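Local coordinates for putative HpcE protein (Mycolicibacterium smegmatis, PDB 6V77), which belongs to the fumarylacetoacetate hydrolase (FAH) family and carries a bound zinc ion in a mixed beta fold, at residues Val122-Val127 / Asp193-Gly198; Leu77-His82 / Ser209-Leu214; Ser177-Glu182 / Gly234-Thr239; Arg139-Val144 / Pro217-Ile222. One frame throughout, in Å; residues are numbered along the deposited sequence.

Interaction 1: residues Val122-Val127 / Asp193-Gly198; sequences VELVVV and DDLELG. With ZN (zinc ion), chain L.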
# COMPACT_ATOMS: atom_id res chain seq x y z
N VAL B 122 9.27 17.72 4.76
CA VAL B 122 10.49 16.91 4.85
C VAL B 122 10.29 15.81 5.88
O VAL B 122 9.70 16.04 6.94
CB VAL B 122 11.73 17.77 5.21
CG1 VAL B 122 11.53 18.55 6.52
CG2 VAL B 122 12.98 16.88 5.35
N GLU B 123 10.76 14.60 5.57
CA GLU B 123 10.62 13.51 6.53
C GLU B 123 11.83 12.60 6.51
O GLU B 123 12.47 12.40 5.48
CB GLU B 123 9.37 12.66 6.25
CG GLU B 123 8.11 13.49 6.08
CD GLU B 123 6.84 12.75 6.40
OE1 GLU B 123 6.89 11.53 6.68
OE2 GLU B 123 5.81 13.41 6.39
N LEU B 124 12.13 12.04 7.68
CA LEU B 124 13.04 10.90 7.76
C LEU B 124 12.32 9.67 7.24
O LEU B 124 11.19 9.38 7.66
CB LEU B 124 13.51 10.67 9.19
CG LEU B 124 14.37 9.42 9.40
CD1 LEU B 124 15.72 9.62 8.74
CD2 LEU B 124 14.55 9.15 10.89
N VAL B 125 12.94 8.96 6.30
CA VAL B 125 12.40 7.73 5.74
C VAL B 125 13.21 6.57 6.30
O VAL B 125 14.44 6.63 6.35
CB VAL B 125 12.46 7.74 4.20
CG1 VAL B 125 11.98 6.41 3.63
CG2 VAL B 125 11.57 8.86 3.66
N VAL B 126 12.50 5.52 6.73
CA VAL B 126 13.07 4.31 7.31
C VAL B 126 12.75 3.15 6.37
O VAL B 126 11.61 3.02 5.91
CB VAL B 126 12.51 4.04 8.72
CG1 VAL B 126 12.98 2.65 9.25
CG2 VAL B 126 12.93 5.18 9.67
N VAL B 127 13.75 2.32 6.08
CA VAL B 127 13.57 1.14 5.23
C VAL B 127 13.89 -0.07 6.10
O VAL B 127 14.95 -0.12 6.71
CB VAL B 127 14.48 1.16 3.99
CG1 VAL B 127 14.27 -0.09 3.14
CG2 VAL B 127 14.22 2.41 3.16
N ASP B 193 18.31 8.49 16.68
CA ASP B 193 17.08 9.11 17.13
C ASP B 193 17.19 10.63 17.17
O ASP B 193 16.30 11.29 17.73
CB ASP B 193 16.68 8.59 18.50
CG ASP B 193 16.31 7.12 18.47
OD1 ASP B 193 15.47 6.73 17.62
OD2 ASP B 193 16.86 6.35 19.29
N ASP B 194 18.23 11.21 16.57
CA ASP B 194 18.42 12.66 16.73
C ASP B 194 19.15 13.17 15.49
O ASP B 194 20.36 13.43 15.53
CB ASP B 194 19.19 12.97 18.02
CG ASP B 194 19.31 14.46 18.27
OD1 ASP B 194 18.51 15.23 17.69
OD2 ASP B 194 20.20 14.85 19.06
N LEU B 195 18.40 13.32 14.39
CA LEU B 195 18.95 13.78 13.11
C LEU B 195 18.35 15.13 12.74
O LEU B 195 17.14 15.33 12.85
CB LEU B 195 18.64 12.77 12.00
CG LEU B 195 19.07 11.33 12.33
CD1 LEU B 195 18.50 10.41 11.27
CD2 LEU B 195 20.58 11.27 12.38
N GLU B 196 19.19 16.05 12.27
CA GLU B 196 18.72 17.37 11.83
C GLU B 196 18.12 17.27 10.43
O GLU B 196 18.73 16.70 9.52
CB GLU B 196 19.88 18.37 11.84
CG GLU B 196 19.50 19.80 11.40
CD GLU B 196 20.72 20.69 11.33
OE1 GLU B 196 21.68 20.35 10.60
OE2 GLU B 196 20.75 21.74 12.02
N LEU B 197 16.91 17.83 10.25
CA LEU B 197 16.24 17.78 8.94
C LEU B 197 15.58 19.13 8.65
O LEU B 197 15.26 19.90 9.56
CB LEU B 197 15.20 16.64 8.85
CG LEU B 197 13.84 16.73 9.53
CD1 LEU B 197 13.00 15.50 9.18
CD2 LEU B 197 13.98 16.90 11.06
N GLY B 198 15.42 19.43 7.37
CA GLY B 198 14.81 20.70 7.03
C GLY B 198 14.52 20.79 5.55
O GLY B 198 14.75 19.86 4.78
ZN ZN L . 3.64 13.51 6.30
O HOH W 1 3.85 11.41 6.71
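Leu124 and Leu195 meet through their CD1 methyls, 3.8 Å apart, with the two side chains crossing at about a right angle. A second apolar pair joins CD1 of Leu197 to CG2 of Val122 at 4.1 Å. Leu197 holds CG between its backbone N and carbonyl carbon (chi1 76°), which carries CD1 over the backbone from Val122 to Leu124, where it packs 3.9 Å from N of Leu124. Backbone polar atoms enter only by packing: CG2 of Val122 rests 3.5 Å from the carbonyl O of Gly198. The axes of 122-127 and 196-198 approach to 6.8 Å, wider than backbone pairing allows, and run at 138°, so side chains make the contact.

Metal binding belongs to the other side of strand 122-127. Glu123 points away from 193-198, and its OE2 binds the zinc ion at 2.2 Å; Glu121 and Asp152 complete the protein ligands. Water 1 is a further ligand, 2.1 Å from the metal, and gives a weak hydrogen bond to OE1 of Glu123. That same oxygen accepts from the backbone N of Gly240, which helps to fix the rotation of the carboxylate.

Strand 122-127 is hydrogen-bonded between strands 144-155 and 236-238. Its Val122 and Leu124 face the five-stranded sheet of 196-201 and 260-265; Leu197, and Leu195 just before its strand, pack on Ile265 as Leu124 does.

Interaction 2: residues Leu77-His82 / Ser209-Leu214; sequences LNYDDH and SRTSQL. With SO4 (sulfate ion), chain O.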
# COMPACT_ATOMS: atom_id res chain seq x y z
N LEU B 77 0.98 13.90 11.92
CA LEU B 77 1.15 14.60 13.19
C LEU B 77 2.12 13.90 14.14
O LEU B 77 1.70 13.38 15.18
CB LEU B 77 -0.20 14.76 13.89
CG LEU B 77 -1.31 15.35 13.01
CD1 LEU B 77 -2.59 15.48 13.80
CD2 LEU B 77 -0.89 16.70 12.42
N ASN B 78 3.41 13.89 13.81
CA ASN B 78 4.39 13.21 14.65
C ASN B 78 5.49 14.15 15.12
O ASN B 78 6.55 13.70 15.57
CB ASN B 78 4.97 11.99 13.92
CG ASN B 78 5.61 10.99 14.87
OD1 ASN B 78 5.41 11.07 16.08
ND2 ASN B 78 6.37 10.04 14.32
N TYR B 79 5.26 15.46 15.03
CA TYR B 79 6.05 16.48 15.71
C TYR B 79 5.04 17.42 16.34
O TYR B 79 4.04 17.77 15.70
CB TYR B 79 6.97 17.27 14.75
CG TYR B 79 8.11 16.50 14.12
CD1 TYR B 79 9.43 16.75 14.49
CD2 TYR B 79 7.87 15.53 13.12
CE1 TYR B 79 10.49 16.06 13.91
CE2 TYR B 79 8.93 14.82 12.54
CZ TYR B 79 10.23 15.10 12.94
OH TYR B 79 11.29 14.42 12.37
N ASP B 80 5.26 17.81 17.60
CA ASP B 80 4.22 18.56 18.30
C ASP B 80 3.90 19.86 17.59
O ASP B 80 2.72 20.24 17.48
CB ASP B 80 4.63 18.85 19.74
CG ASP B 80 3.47 19.40 20.56
OD1 ASP B 80 2.34 18.87 20.42
OD2 ASP B 80 3.67 20.37 21.33
N ASP B 81 4.91 20.57 17.11
CA ASP B 81 4.66 21.87 16.51
C ASP B 81 3.96 21.74 15.16
O ASP B 81 3.24 22.65 14.75
CB ASP B 81 5.96 22.65 16.39
CG ASP B 81 6.57 22.94 17.74
OD1 ASP B 81 5.83 22.90 18.75
OD2 ASP B 81 7.79 23.21 17.80
N HIS B 82 4.13 20.60 14.46
CA HIS B 82 3.35 20.39 13.25
C HIS B 82 1.90 20.05 13.59
O HIS B 82 0.98 20.48 12.91
CB HIS B 82 3.96 19.30 12.37
CG HIS B 82 3.12 18.98 11.17
ND1 HIS B 82 2.80 19.94 10.22
CD2 HIS B 82 2.51 17.84 10.77
CE1 HIS B 82 2.04 19.39 9.29
NE2 HIS B 82 1.85 18.12 9.60
N SER B 209 14.31 21.23 11.98
CA SER B 209 14.10 20.63 13.28
C SER B 209 15.09 19.47 13.44
O SER B 209 16.03 19.33 12.66
CB SER B 209 12.64 20.17 13.41
OG SER B 209 12.32 19.85 14.75
N ARG B 210 14.87 18.65 14.46
CA ARG B 210 15.65 17.42 14.66
C ARG B 210 14.68 16.30 14.99
O ARG B 210 13.66 16.52 15.64
CB ARG B 210 16.69 17.57 15.80
CG ARG B 210 17.73 18.68 15.58
CD ARG B 210 18.88 18.60 16.60
NE ARG B 210 19.74 17.44 16.37
CZ ARG B 210 20.85 17.46 15.64
NH1 ARG B 210 21.56 16.35 15.46
NH2 ARG B 210 21.25 18.60 15.08
N THR B 211 15.01 15.08 14.52
CA THR B 211 14.09 13.97 14.76
C THR B 211 14.00 13.57 16.23
O THR B 211 13.16 12.72 16.56
CB THR B 211 14.47 12.74 13.95
OG1 THR B 211 15.75 12.26 14.37
CG2 THR B 211 14.51 13.07 12.46
N SER B 212 14.84 14.14 17.09
CA SER B 212 14.63 14.00 18.53
C SER B 212 13.31 14.63 18.97
O SER B 212 12.85 14.35 20.08
CB SER B 212 15.80 14.61 19.29
OG SER B 212 16.04 15.93 18.84
N GLN B 213 12.68 15.45 18.12
CA GLN B 213 11.36 16.00 18.40
C GLN B 213 10.22 15.11 17.93
O GLN B 213 9.06 15.53 17.99
CB GLN B 213 11.21 17.40 17.77
CG GLN B 213 12.17 18.44 18.34
CD GLN B 213 12.06 18.52 19.85
OE1 GLN B 213 13.04 18.29 20.56
NE2 GLN B 213 10.88 18.84 20.34
N LEU B 214 10.49 13.89 17.44
CA LEU B 214 9.40 13.00 17.08
C LEU B 214 8.56 12.69 18.31
O LEU B 214 9.10 12.40 19.38
CB LEU B 214 9.94 11.70 16.46
CG LEU B 214 10.44 11.78 15.02
CD1 LEU B 214 11.26 10.54 14.71
CD2 LEU B 214 9.24 11.85 14.04
S SO4 O . 0.07 15.35 7.66
O1 SO4 O . 0.16 16.49 8.57
O2 SO4 O . -0.28 15.78 6.30
O3 SO4 O . 1.35 14.65 7.59
O4 SO4 O . -0.92 14.41 8.17
O HOH W 2 7.45 17.26 19.13
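The Tyr79 ring lies against the turn Arg210-Leu214: CD1 and CE1 meet Gln213 and Arg210, CE2 meets Leu214 and OH meets Thr211. Its apolar contact is with Leu214, whose CD2 comes 3.3 Å from CE2 of Tyr79, a tight approach at a slant to the ring. Tyr79 sets CG beside its backbone N (chi1 -67°), bringing the ring to the turn; CB of Gln213 then packs 3.8 Å from CD1 of Tyr79, and CG2 of Thr211 lies 3.5 Å from its OH.

Carbonyl oxygens supply the weaker polar contacts. The O of Arg210 sits at the ring edge, in its plane, 3.6 Å from CE1 of Tyr79. CA of Leu214 makes a CA-H...O contact of 3.3 Å with the O of Asn78, with 143° at the hydrogen. The Asn78 amide passes beside CD2 of Leu214 but bonds elsewhere, through OD1 to N of Phe216 and through ND2 to the O of Thr239.

Water 2 joins the segments, accepting from N of Asp80 and donating to the O of Gln213 at 2.6 Å. The sulfate, probably from the crystallisation liquor, takes a hydrogen bond from His82 NE2 on O1 (2.6 Å, 163°) and is also bonded by Lys171, Arg156 and Gln159. The chemistry thus implies a mainly apolar joint round Tyr79, supplemented by a CA-H...O contact and a water bridge at the start of helix 80-85.

Interaction 3: residues Ser177-Glu182 / Gly234-Thr239; sequences SPIGPE and GDVIFT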
# COMPACT_ATOMS: atom_id res chain seq x y z
N SER B 177 6.17 11.13 -3.68
CA SER B 177 6.91 10.39 -2.65
C SER B 177 8.36 10.16 -3.07
O SER B 177 8.80 9.02 -3.21
CB SER B 177 6.22 9.05 -2.35
OG SER B 177 4.83 9.27 -2.19
N PRO B 178 9.13 11.23 -3.26
CA PRO B 178 10.55 11.03 -3.57
C PRO B 178 11.31 10.58 -2.34
O PRO B 178 11.08 11.07 -1.22
CB PRO B 178 11.01 12.43 -4.03
CG PRO B 178 10.16 13.36 -3.20
CD PRO B 178 8.78 12.66 -3.12
N ILE B 179 12.24 9.65 -2.54
CA ILE B 179 13.09 9.12 -1.49
C ILE B 179 14.50 9.04 -2.04
O ILE B 179 14.70 8.56 -3.16
CB ILE B 179 12.65 7.70 -1.03
CG1 ILE B 179 11.17 7.67 -0.66
CG2 ILE B 179 13.55 7.22 0.14
CD1 ILE B 179 10.63 6.25 -0.44
N GLY B 180 15.48 9.50 -1.26
CA GLY B 180 16.86 9.42 -1.69
C GLY B 180 17.69 10.58 -1.19
O GLY B 180 17.28 11.33 -0.30
N PRO B 181 18.91 10.74 -1.74
CA PRO B 181 19.46 9.94 -2.84
C PRO B 181 19.99 8.57 -2.43
O PRO B 181 20.06 7.68 -3.28
CB PRO B 181 20.61 10.81 -3.36
CG PRO B 181 21.07 11.55 -2.14
CD PRO B 181 19.79 11.87 -1.39
N GLU B 182 20.37 8.41 -1.17
CA GLU B 182 21.06 7.20 -0.72
C GLU B 182 20.39 6.61 0.50
O GLU B 182 19.78 7.33 1.29
CB GLU B 182 22.53 7.51 -0.38
CG GLU B 182 23.30 7.89 -1.59
CD GLU B 182 24.71 8.39 -1.30
OE1 GLU B 182 25.07 8.66 -0.13
OE2 GLU B 182 25.45 8.53 -2.29
N GLY B 234 12.29 -4.38 3.40
CA GLY B 234 12.07 -3.49 2.28
C GLY B 234 10.88 -2.56 2.41
O GLY B 234 10.73 -1.65 1.57
N ASP B 235 10.04 -2.72 3.44
CA ASP B 235 8.95 -1.78 3.67
C ASP B 235 9.49 -0.39 4.01
O ASP B 235 10.60 -0.24 4.54
CB ASP B 235 8.05 -2.23 4.84
CG ASP B 235 7.07 -3.34 4.45
OD1 ASP B 235 7.02 -3.74 3.27
OD2 ASP B 235 6.35 -3.80 5.37
N VAL B 236 8.68 0.63 3.74
CA VAL B 236 9.06 2.03 3.87
C VAL B 236 8.18 2.70 4.91
O VAL B 236 6.95 2.52 4.90
CB VAL B 236 8.95 2.76 2.51
CG1 VAL B 236 8.94 4.30 2.70
CG2 VAL B 236 10.10 2.34 1.61
N ILE B 237 8.80 3.47 5.81
CA ILE B 237 8.07 4.29 6.77
C ILE B 237 8.46 5.75 6.56
O ILE B 237 9.63 6.11 6.70
CB ILE B 237 8.35 3.89 8.23
CG1 ILE B 237 8.08 2.41 8.46
CG2 ILE B 237 7.47 4.71 9.17
CD1 ILE B 237 8.52 1.99 9.87
N PHE B 238 7.47 6.58 6.21
CA PHE B 238 7.59 8.04 6.23
C PHE B 238 7.25 8.48 7.65
O PHE B 238 6.09 8.37 8.06
CB PHE B 238 6.63 8.64 5.22
CG PHE B 238 7.14 8.65 3.81
CD1 PHE B 238 7.79 9.79 3.31
CD2 PHE B 238 6.95 7.56 2.97
CE1 PHE B 238 8.26 9.82 2.01
CE2 PHE B 238 7.42 7.59 1.67
CZ PHE B 238 8.08 8.72 1.19
N THR B 239 8.24 8.95 8.42
CA THR B 239 8.08 9.02 9.87
C THR B 239 7.35 10.27 10.35
O THR B 239 7.08 10.38 11.56
CB THR B 239 9.43 8.93 10.60
OG1 THR B 239 10.30 10.00 10.17
CG2 THR B 239 10.10 7.58 10.34
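Ile179 enters the contact with CB pointed toward strand 236-238. From CB, the CG1 branch runs beside the backbone N (chi1 -53°), and CG1 itself comes 3.8 Å from CZ of Phe238. The chain then continues extended (chi2 170°), so CD1 stays by the ring, 3.9 Å from Phe238 CZ, and reaches its end 4.1 Å from CG1 of Val236. The Ile179 and Val236 side chains approach tip to tip, whereas Ile179 and Phe238 pass at a slant. One branch thus spans two residues on the same side of strand 236-238.

Ser177, two residues earlier, adds its CB at 4.0 Å from CZ of Phe238. Its hydroxyl is hydrogen-bonded to OG of Ser103, and the methylene is the part that meets the ring. The O of Pro178 lies near the ring plane at the edge, 4.5 Å from CE1 of Phe238, a marginal approach.

With the axes of 177-180 and 236-238 10.5 Å apart at 109°, side chains rather than backbone pairing join them. The Phe238 side chain lies about 6 Å from the zinc ion, which places this core packing beside the metal site. Strand 236-238 runs between 118-128 and 72-76, while strand 177-185 pairs with 104-105 and 144-155. Val125 of strand 118-128 packs on both Val236 and Phe238, Lys99 makes a cation-pi contact with Phe238, and Ile104 adjoins Ile179 and Ser177.

Interaction 4: residues Arg139-Val144 / Pro217-Ile222; sequences RAWEFV and PVSNLI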
# COMPACT_ATOMS: atom_id res chain seq x y z
N ARG B 139 14.39 -3.30 20.55
CA ARG B 139 15.20 -3.92 19.50
C ARG B 139 14.94 -3.33 18.12
O ARG B 139 15.52 -3.81 17.14
CB ARG B 139 14.96 -5.43 19.45
CG ARG B 139 15.18 -6.16 20.78
CD ARG B 139 16.65 -6.49 21.01
NE ARG B 139 17.09 -7.61 20.19
CZ ARG B 139 18.34 -8.06 20.13
NH1 ARG B 139 19.29 -7.49 20.85
NH2 ARG B 139 18.63 -9.09 19.34
N ALA B 140 14.09 -2.31 18.01
CA ALA B 140 13.53 -1.99 16.69
C ALA B 140 14.59 -1.53 15.70
O ALA B 140 14.49 -1.83 14.50
CB ALA B 140 12.44 -0.93 16.82
N TRP B 141 15.60 -0.77 16.15
CA TRP B 141 16.59 -0.28 15.18
C TRP B 141 17.36 -1.43 14.56
O TRP B 141 17.84 -1.31 13.43
CB TRP B 141 17.56 0.70 15.83
CG TRP B 141 17.09 2.14 15.89
CD1 TRP B 141 16.78 2.85 17.01
CD2 TRP B 141 16.92 3.06 14.78
NE1 TRP B 141 16.41 4.14 16.68
CE2 TRP B 141 16.48 4.29 15.32
CE3 TRP B 141 17.08 2.95 13.40
CZ2 TRP B 141 16.24 5.42 14.52
CZ3 TRP B 141 16.82 4.06 12.61
CH2 TRP B 141 16.41 5.28 13.17
N GLU B 142 17.48 -2.56 15.27
CA GLU B 142 18.15 -3.71 14.69
C GLU B 142 17.37 -4.31 13.53
O GLU B 142 17.94 -5.11 12.76
CB GLU B 142 18.39 -4.76 15.78
CG GLU B 142 19.25 -4.23 16.91
CD GLU B 142 19.38 -5.21 18.04
OE1 GLU B 142 19.57 -6.41 17.76
OE2 GLU B 142 19.27 -4.79 19.21
N PHE B 143 16.09 -3.96 13.38
CA PHE B 143 15.28 -4.41 12.25
C PHE B 143 15.33 -3.44 11.07
O PHE B 143 14.68 -3.70 10.05
CB PHE B 143 13.82 -4.61 12.67
CG PHE B 143 13.59 -5.82 13.54
CD1 PHE B 143 12.80 -6.87 13.08
CD2 PHE B 143 14.16 -5.90 14.80
CE1 PHE B 143 12.60 -7.99 13.88
CE2 PHE B 143 13.97 -7.03 15.60
CZ PHE B 143 13.19 -8.08 15.14
N VAL B 144 16.09 -2.35 11.19
CA VAL B 144 16.13 -1.30 10.18
C VAL B 144 17.35 -1.51 9.29
O VAL B 144 18.48 -1.62 9.79
CB VAL B 144 16.17 0.09 10.84
CG1 VAL B 144 16.49 1.20 9.80
CG2 VAL B 144 14.84 0.37 11.51
N PRO B 217 9.01 8.07 18.42
CA PRO B 217 10.29 7.83 17.74
C PRO B 217 10.22 6.62 16.84
O PRO B 217 9.27 5.83 16.87
CB PRO B 217 11.26 7.61 18.90
CG PRO B 217 10.66 8.37 20.03
CD PRO B 217 9.17 8.18 19.87
N VAL B 218 11.28 6.46 16.03
CA VAL B 218 11.34 5.37 15.06
C VAL B 218 11.04 4.03 15.72
O VAL B 218 10.24 3.24 15.22
CB VAL B 218 12.71 5.36 14.35
CG1 VAL B 218 12.88 4.08 13.55
CG2 VAL B 218 12.83 6.59 13.42
N SER B 219 11.66 3.77 16.88
CA SER B 219 11.48 2.47 17.52
C SER B 219 10.03 2.27 17.92
O SER B 219 9.49 1.16 17.83
CB SER B 219 12.38 2.34 18.75
OG SER B 219 13.74 2.30 18.37
N ASN B 220 9.39 3.33 18.41
CA ASN B 220 8.00 3.22 18.82
C ASN B 220 7.10 2.99 17.62
O ASN B 220 6.16 2.19 17.70
CB ASN B 220 7.59 4.49 19.58
CG ASN B 220 6.16 4.44 20.05
OD1 ASN B 220 5.25 4.85 19.34
ND2 ASN B 220 5.95 3.92 21.25
N LEU B 221 7.36 3.68 16.51
CA LEU B 221 6.60 3.45 15.29
C LEU B 221 6.67 1.99 14.85
O LEU B 221 5.65 1.38 14.52
CB LEU B 221 7.12 4.35 14.17
CG LEU B 221 6.89 5.85 14.33
CD1 LEU B 221 7.59 6.59 13.18
CD2 LEU B 221 5.37 6.19 14.38
N ILE B 222 7.87 1.43 14.82
CA ILE B 222 8.04 0.04 14.37
C ILE B 222 7.28 -0.91 15.28
O ILE B 222 6.53 -1.78 14.82
CB ILE B 222 9.53 -0.30 14.27
CG1 ILE B 222 10.15 0.43 13.07
CG2 ILE B 222 9.74 -1.82 14.23
CD1 ILE B 222 11.69 0.48 13.11
O HOH W 3 15.42 0.25 19.21
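Trp141 turns one face of its indole to Val218, the two side chains crossing at about a right angle. CG1 of Val218 stands 3.8 Å from the centroid of the six-membered ring of Trp141 and 15° off its normal, the geometry of a CH-pi contact over the face. The valine's branch point is close as well, with CB of Val218 3.5 Å from CZ2 of Trp141. With chi1 at -85°, the indole leaves opposite the carbonyl carbon and lies along the start of helix 218-226. Its NE1 is hydrogen-bonded to OD1 of Asp193, a tie that helps to hold the ring in this orientation.

At the five-membered ring, OG of Ser219 approaches CD1 of Trp141 obliquely at 3.4 Å. The same hydroxyl is hydrogen-bonded to water 3, which also accepts from the backbone N of Trp141 at 3.2 Å.

Ala140 points its methyl toward the helix: CB of Ala140 lies 3.6 Å from CA of Ser219 and 3.8 Å from CG2 of Ile222. The small methyl is consistent with the close backbone approach, CA-CA 5.0 Å between Ala140 and Ser219. Farther along, CG2 of Val144 meets CD1 of Ile222 at 3.5 Å, their side chains crossing at a slant. Apolar and CH-pi packing therefore docks the helix on 139-144, and water 3 adds a polar bridge between the segments.

From the N terminus, the chain first passes 77-82, whose loop closes at 209-214 in interaction 2. Inside that loop lies the whole of interaction 1, opening at 122-127 and closing at 193-198. Interaction 4 opens at 139-144 and closes at 217-222, while interaction 3 opens at 177-182 and closes last, at 234-239. Each of these two crosses both interactions 1 and 2, and they also cross each other. Strands 196-201 and 204-210 link interactions 1 and 2 within one sheet; paired strands 118-128 and 236-238 link 1 and 3 in the other. Helix 218-226 joins interaction 4 to the larger sheet, through Ile222 and Ile237.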